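PDB 5IE9: nucleotide pyrophosphohydrolase from Bacillus cereus, which probably hydrolyses nucleoside triphosphates to the monophosphate and pyrophosphate in a metal-dependent reaction, as an all-helical MazG-family enzyme. Local coordinates for residues D84-T87 against A88-V92; A29-A32 against R33-E37. All coordinates share one frame; numbering follows the deposited sequence.

Contact 1: D84-T87 against A88-V92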
ATOM      1  N   ASP C  84       3.325  20.889  -8.622  1.00 85.48           N
ATOM      2  CA  ASP C  84       4.459  20.676  -9.512  1.00 87.08           C
ATOM      3  C   ASP C  84       5.483  19.768  -8.835  1.00 84.15           C
ATOM      4  O   ASP C  84       6.061  20.144  -7.811  1.00 84.45           O
ATOM      5  CB  ASP C  84       5.085  22.020  -9.907  1.00 92.23           C
ATOM      6  CG  ASP C  84       6.340  21.858 -10.742  1.00 95.42           C
ATOM      7  OD1 ASP C  84       6.270  21.270 -11.850  1.00 96.88           O
ATOM      8  OD2 ASP C  84       7.401  22.318 -10.281  1.00 97.59           O
ATOM      9  N   LEU C  85       5.702  18.585  -9.416  1.00 81.43           N
ATOM     10  CA  LEU C  85       6.591  17.558  -8.829  1.00 79.07           C
ATOM     11  C   LEU C  85       8.089  17.914  -8.823  1.00 81.24           C
ATOM     12  O   LEU C  85       8.864  17.296  -8.087  1.00 80.70           O
ATOM     13  CB  LEU C  85       6.375  16.184  -9.480  1.00 75.62           C
ATOM     14  CG  LEU C  85       5.058  15.438  -9.257  1.00 73.61           C
ATOM     15  CD1 LEU C  85       4.946  14.304 -10.259  1.00 72.95           C
ATOM     16  CD2 LEU C  85       4.891  14.906  -7.838  1.00 71.66           C
ATOM     17  N   GLU C  86       8.489  18.888  -9.643  1.00 83.87           N
ATOM     18  CA  GLU C  86       9.844  19.437  -9.602  1.00 85.44           C
ATOM     19  C   GLU C  86      10.041  20.204  -8.295  1.00 85.80           C
ATOM     20  O   GLU C  86      11.059  20.024  -7.620  1.00 85.69           O
ATOM     21  CB  GLU C  86      10.109  20.338 -10.812  1.00 89.83           C
ATOM     22  CG  GLU C  86      11.548  20.837 -10.940  1.00 93.39           C
ATOM     23  CD  GLU C  86      11.779  21.763 -12.131  1.00 98.55           C
ATOM     24  OE1 GLU C  86      10.875  21.913 -12.994  1.00 99.88           O
ATOM     25  OE2 GLU C  86      12.885  22.344 -12.210  1.00101.21           O
ATOM     26  N   THR C  87       9.057  21.043  -7.951  1.00 85.50           N
ATOM     27  CA  THR C  87       9.031  21.749  -6.664  1.00 85.67           C
ATOM     28  C   THR C  87       9.040  20.738  -5.513  1.00 83.13           C
ATOM     29  O   THR C  87       9.861  20.850  -4.606  1.00 84.94           O
ATOM     30  CB  THR C  87       7.824  22.713  -6.537  1.00 86.54           C
ATOM     31  OG1 THR C  87       7.722  23.525  -7.712  1.00 88.19           O
ATOM     32  CG2 THR C  87       7.969  23.627  -5.319  1.00 88.61           C
ATOM     33  N   ALA C  88       8.152  19.745  -5.579  1.00 79.84           N
ATOM     34  CA  ALA C  88       8.051  18.690  -4.562  1.00 77.39           C
ATOM     35  C   ALA C  88       9.391  17.990  -4.307  1.00 77.47           C
ATOM     36  O   ALA C  88       9.788  17.809  -3.153  1.00 78.35           O
ATOM     37  CB  ALA C  88       6.981  17.681  -4.952  1.00 74.19           C
ATOM     38  N   HIS C  89      10.079  17.629  -5.394  1.00 77.41           N
ATOM     39  CA  HIS C  89      11.400  16.990  -5.365  1.00 77.20           C
ATOM     40  C   HIS C  89      12.431  17.873  -4.660  1.00 80.06           C
ATOM     41  O   HIS C  89      13.207  17.384  -3.833  1.00 80.25           O
ATOM     42  CB  HIS C  89      11.836  16.666  -6.801  1.00 77.35           C
ATOM     43  CG  HIS C  89      13.227  16.123  -6.919  1.00 78.74           C
ATOM     44  ND1 HIS C  89      14.312  16.918  -7.218  1.00 82.18           N
ATOM     45  CD2 HIS C  89      13.706  14.862  -6.803  1.00 78.10           C
ATOM     46  CE1 HIS C  89      15.403  16.175  -7.269  1.00 82.62           C
ATOM     47  NE2 HIS C  89      15.061  14.923  -7.024  1.00 80.59           N
ATOM     48  N   ASN C  90      12.410  19.169  -4.987  1.00 82.48           N
ATOM     49  CA  ASN C  90      13.326  20.163  -4.431  1.00 84.93           C
ATOM     50  C   ASN C  90      13.192  20.362  -2.934  1.00 86.03           C
ATOM     51  O   ASN C  90      14.210  20.538  -2.254  1.00 88.42           O
ATOM     52  CB  ASN C  90      13.177  21.516  -5.136  1.00 87.81           C
ATOM     53  CG  ASN C  90      13.789  21.525  -6.538  1.00 88.88           C
ATOM     54  OD1 ASN C  90      14.703  20.752  -6.845  1.00 88.92           O
ATOM     55  ND2 ASN C  90      13.298  22.419  -7.386  1.00 90.16           N
ATOM     56  N   ILE C  91      11.957  20.333  -2.419  1.00 84.79           N
ATOM     57  CA  ILE C  91      11.747  20.512  -0.966  1.00 86.13           C
ATOM     58  C   ILE C  91      12.244  19.305  -0.158  1.00 84.36           C
ATOM     59  O   ILE C  91      12.726  19.461   0.966  1.00 87.61           O
ATOM     60  CB  ILE C  91      10.317  21.003  -0.537  1.00 85.87           C
ATOM     61  CG1 ILE C  91       9.489  19.908   0.148  1.00 83.64           C
ATOM     62  CG2 ILE C  91       9.561  21.704  -1.666  1.00 85.59           C
ATOM     63  CD1 ILE C  91       8.782  20.407   1.392  1.00 86.01           C
ATOM     64  N   VAL C  92      12.158  18.123  -0.762  1.00 81.04           N
ATOM     65  CA  VAL C  92      12.702  16.892  -0.190  1.00 80.43           C
ATOM     66  C   VAL C  92      14.234  16.944  -0.184  1.00 82.92           C
ATOM     67  O   VAL C  92      14.863  16.675   0.844  1.00 85.34           O
ATOM     68  CB  VAL C  92      12.143  15.641  -0.914  1.00 76.82           C
ATOM     69  CG1 VAL C  92      12.863  14.368  -0.492  1.00 75.97           C
ATOM     70  CG2 VAL C  92      10.653  15.511  -0.631  1.00 74.76           C
TER

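Contact 2: A29-A32 against R33-E37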
ATOM      1  N   ALA C  29     -10.334   8.748  -4.714  1.00 69.53           N
ATOM      2  CA  ALA C  29     -10.325   7.770  -5.810  1.00 69.88           C
ATOM      3  C   ALA C  29      -8.914   7.540  -6.379  1.00 68.16           C
ATOM      4  O   ALA C  29      -8.539   6.399  -6.669  1.00 68.42           O
ATOM      5  CB  ALA C  29     -11.281   8.205  -6.909  1.00 71.07           C
ATOM      6  N   MET C  30      -8.152   8.628  -6.532  1.00 67.35           N
ATOM      7  CA  MET C  30      -6.732   8.592  -6.911  1.00 66.16           C
ATOM      8  C   MET C  30      -5.906   7.789  -5.931  1.00 62.98           C
ATOM      9  O   MET C  30      -5.025   7.031  -6.335  1.00 61.82           O
ATOM     10  CB  MET C  30      -6.130  10.000  -6.924  1.00 69.03           C
ATOM     11  CG  MET C  30      -6.594  10.889  -8.046  1.00 74.55           C
ATOM     12  SD  MET C  30      -5.661  10.561  -9.541  1.00 78.69           S
ATOM     13  CE  MET C  30      -6.156  12.013 -10.472  1.00 80.52           C
ATOM     14  N   MET C  31      -6.172   7.986  -4.641  1.00 62.15           N
ATOM     15  CA  MET C  31      -5.408   7.322  -3.604  1.00 60.37           C
ATOM     16  C   MET C  31      -5.591   5.810  -3.708  1.00 60.63           C
ATOM     17  O   MET C  31      -4.625   5.060  -3.528  1.00 59.59           O
ATOM     18  CB  MET C  31      -5.766   7.868  -2.221  1.00 62.25           C
ATOM     19  CG  MET C  31      -4.732   7.560  -1.147  1.00 62.47           C
ATOM     20  SD  MET C  31      -3.063   8.091  -1.584  1.00 61.10           S
ATOM     21  CE  MET C  31      -2.105   6.641  -1.161  1.00 60.15           C
ATOM     22  N   ALA C  32      -6.818   5.382  -4.042  1.00 62.03           N
ATOM     23  CA  ALA C  32      -7.131   3.983  -4.323  1.00 62.59           C
ATOM     24  C   ALA C  32      -6.382   3.483  -5.554  1.00 61.84           C
ATOM     25  O   ALA C  32      -5.804   2.390  -5.511  1.00 61.90           O
ATOM     26  CB  ALA C  32      -8.627   3.789  -4.483  1.00 65.83           C
ATOM     27  N   ARG C  33      -6.379   4.288  -6.628  1.00 61.65           N
ATOM     28  CA  ARG C  33      -5.618   3.992  -7.850  1.00 61.82           C
ATOM     29  C   ARG C  33      -4.139   3.743  -7.564  1.00 60.30           C
ATOM     30  O   ARG C  33      -3.578   2.756  -8.046  1.00 61.03           O
ATOM     31  CB  ARG C  33      -5.762   5.092  -8.921  1.00 62.70           C
ATOM     32  CG  ARG C  33      -6.996   5.051  -9.830  1.00 68.03           C
ATOM     33  CD  ARG C  33      -7.345   3.699 -10.483  1.00 71.83           C
ATOM     34  NE  ARG C  33      -6.174   2.873 -10.799  1.00 73.17           N
ATOM     35  CZ  ARG C  33      -5.467   2.920 -11.925  1.00 74.96           C
ATOM     36  NH1 ARG C  33      -5.795   3.746 -12.910  1.00 77.90           N
ATOM     37  NH2 ARG C  33      -4.422   2.119 -12.065  1.00 74.61           N
ATOM     38  N   LEU C  34      -3.528   4.636  -6.777  1.00 58.53           N
ATOM     39  CA  LEU C  34      -2.143   4.490  -6.337  1.00 57.27           C
ATOM     40  C   LEU C  34      -1.874   3.226  -5.544  1.00 57.43           C
ATOM     41  O   LEU C  34      -0.840   2.578  -5.751  1.00 57.39           O
ATOM     42  CB  LEU C  34      -1.711   5.676  -5.491  1.00 56.98           C
ATOM     43  CG  LEU C  34      -0.760   6.640  -6.166  1.00 58.00           C
ATOM     44  CD1 LEU C  34      -0.713   7.901  -5.328  1.00 58.99           C
ATOM     45  CD2 LEU C  34       0.622   6.027  -6.353  1.00 58.32           C
ATOM     46  N   THR C  35      -2.787   2.892  -4.626  1.00 57.66           N
ATOM     47  CA  THR C  35      -2.638   1.697  -3.805  1.00 58.29           C
ATOM     48  C   THR C  35      -2.644   0.485  -4.723  1.00 59.50           C
ATOM     49  O   THR C  35      -1.827  -0.419  -4.539  1.00 60.24           O
ATOM     50  CB  THR C  35      -3.726   1.594  -2.714  1.00 60.34           C
ATOM     51  OG1 THR C  35      -3.709   2.780  -1.914  1.00 60.80           O
ATOM     52  CG2 THR C  35      -3.493   0.387  -1.811  1.00 60.84           C
ATOM     53  N   GLU C  36      -3.544   0.504  -5.712  1.00 60.85           N
ATOM     54  CA  GLU C  36      -3.638  -0.523  -6.754  1.00 63.09           C
ATOM     55  C   GLU C  36      -2.345  -0.672  -7.563  1.00 62.42           C
ATOM     56  O   GLU C  36      -1.865  -1.791  -7.765  1.00 63.71           O
ATOM     57  CB  GLU C  36      -4.823  -0.246  -7.687  1.00 65.32           C
ATOM     58  CG  GLU C  36      -5.116  -1.361  -8.682  1.00 68.57           C
ATOM     59  CD  GLU C  36      -6.071  -0.955  -9.794  1.00 71.67           C
ATOM     60  OE1 GLU C  36      -6.686   0.132  -9.709  1.00 70.59           O
ATOM     61  OE2 GLU C  36      -6.204  -1.741 -10.763  1.00 75.37           O
ATOM     62  N   GLU C  37      -1.782   0.449  -8.011  1.00 61.08           N
ATOM     63  CA  GLU C  37      -0.560   0.404  -8.805  1.00 61.97           C
ATOM     64  C   GLU C  37       0.639  -0.079  -8.015  1.00 61.31           C
ATOM     65  O   GLU C  37       1.466  -0.826  -8.550  1.00 63.35           O
ATOM     66  CB  GLU C  37      -0.260   1.738  -9.486  1.00 61.56           C
ATOM     67  CG  GLU C  37      -1.047   1.980 -10.767  1.00 64.73           C
ATOM     68  CD  GLU C  37      -1.259   0.729 -11.605  1.00 68.63           C
ATOM     69  OE1 GLU C  37      -0.274   0.071 -12.013  1.00 70.32           O
ATOM     70  OE2 GLU C  37      -2.434   0.400 -11.857  1.00 71.37           O
TER

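Contact 1: D84-T87 against A88-V92
Asp84 O accepts from Ala88 N at 3.1 Å, the first of four successive i to i+4 bonds that carry helix 85-96 through its opening turns and end with Ile91 N on Thr87 O. Asp84 is the N-cap. Its OD2 takes two donors from Thr87, the backbone N at 3.1 Å from above the carboxylate plane and OG1 at 2.9 Å on the anti lone pair. With its hydroxyl beside its own backbone N (chi1 -48°), Thr87 brings OG1 to the same oxygen that its N-H reaches. Further along, the side-chain amide of Asn90 lies close to the Glu86 carbonyl, with ND2 3.3 Å from Glu86 O at too poor an angle; it is Asn90 N that bonds Glu86 O. The polar ends of both residues turn instead to Lys4 of the second subunit, whose NZ donates to Asn90 OD1 and whose backbone N donates to Glu86 OE2. Glu86 OE1 also forms a salt bridge with Lys7 of its own chain, while Leu85 packs on Ile75 and Ala78 of helix 62-80. The Asp84 carboxylate would be favoured by the positive end of the helix dipole, and the double grip of Thr87 on OD2 probably limits its rotation.

Contact 2: A29-A32 against R33-E37
Arg33 N donates to Ala29 O at 3.0 Å, and Arg33, Ala32 and Met31 lose the most surface across these two turns of helix 27-49. The Arg33 side chain lies back against the preceding turn, with CB 3.3 Å from Met30 O. Bends at chi2 and chi3 (-48° and -33°) then carry the guanidinium toward the following turn, where NE pairs with Glu36 OE1 through a weak hydrogen bond within a salt bridge and NH2 meets Glu37 OE2 in the guanidinium plane. Glu37 belongs to the manganese site, so Arg33 is a second-shell partner of its carboxylate, consistent with helping to place it. Ala32 contributes its carbonyl, which takes Glu36 N at 3.0 Å. Met31 O accepts twice from Thr35, from N at 3.0 Å and from OG1 at 2.9 Å, the two donors arriving on opposite faces of the carbonyl plane. The Met31 thioether bends forward alongside Leu34, SD lying 4.4 Å from CD1. Thr35 OG1 is also hydrogen-bonded to Thr35 OG1 of the fourth subunit. Met30, Leu34 and Glu37 face helix 62-80, touching Cys76, Met77 and Val73 respectively, while Ala32 and Glu36 pack on Asn46 and Arg43 of the third subunit.

Contact 2 precedes contact 1 in the chain, and the two lie on opposite sides of its centre, with their own centres 21 Å apart and nearest atoms about 9 Å apart. Helix 62-80 connects them: Leu34 packs on its Met77, and Leu85 on Ala78 in the next position. Contact 2 is the one at the metal site, where Glu37 and Glu66 of helix 62-80 mark the manganese position and the Arg33 side chain lies about 7 Å from the ion. Contact 1 holds neither of these metal-site residues and instead starts the last helix. Both contacts touch the second subunit, contact 1 with polar bonds to its Lys4 and contact 2 with apolar packing on its Met38.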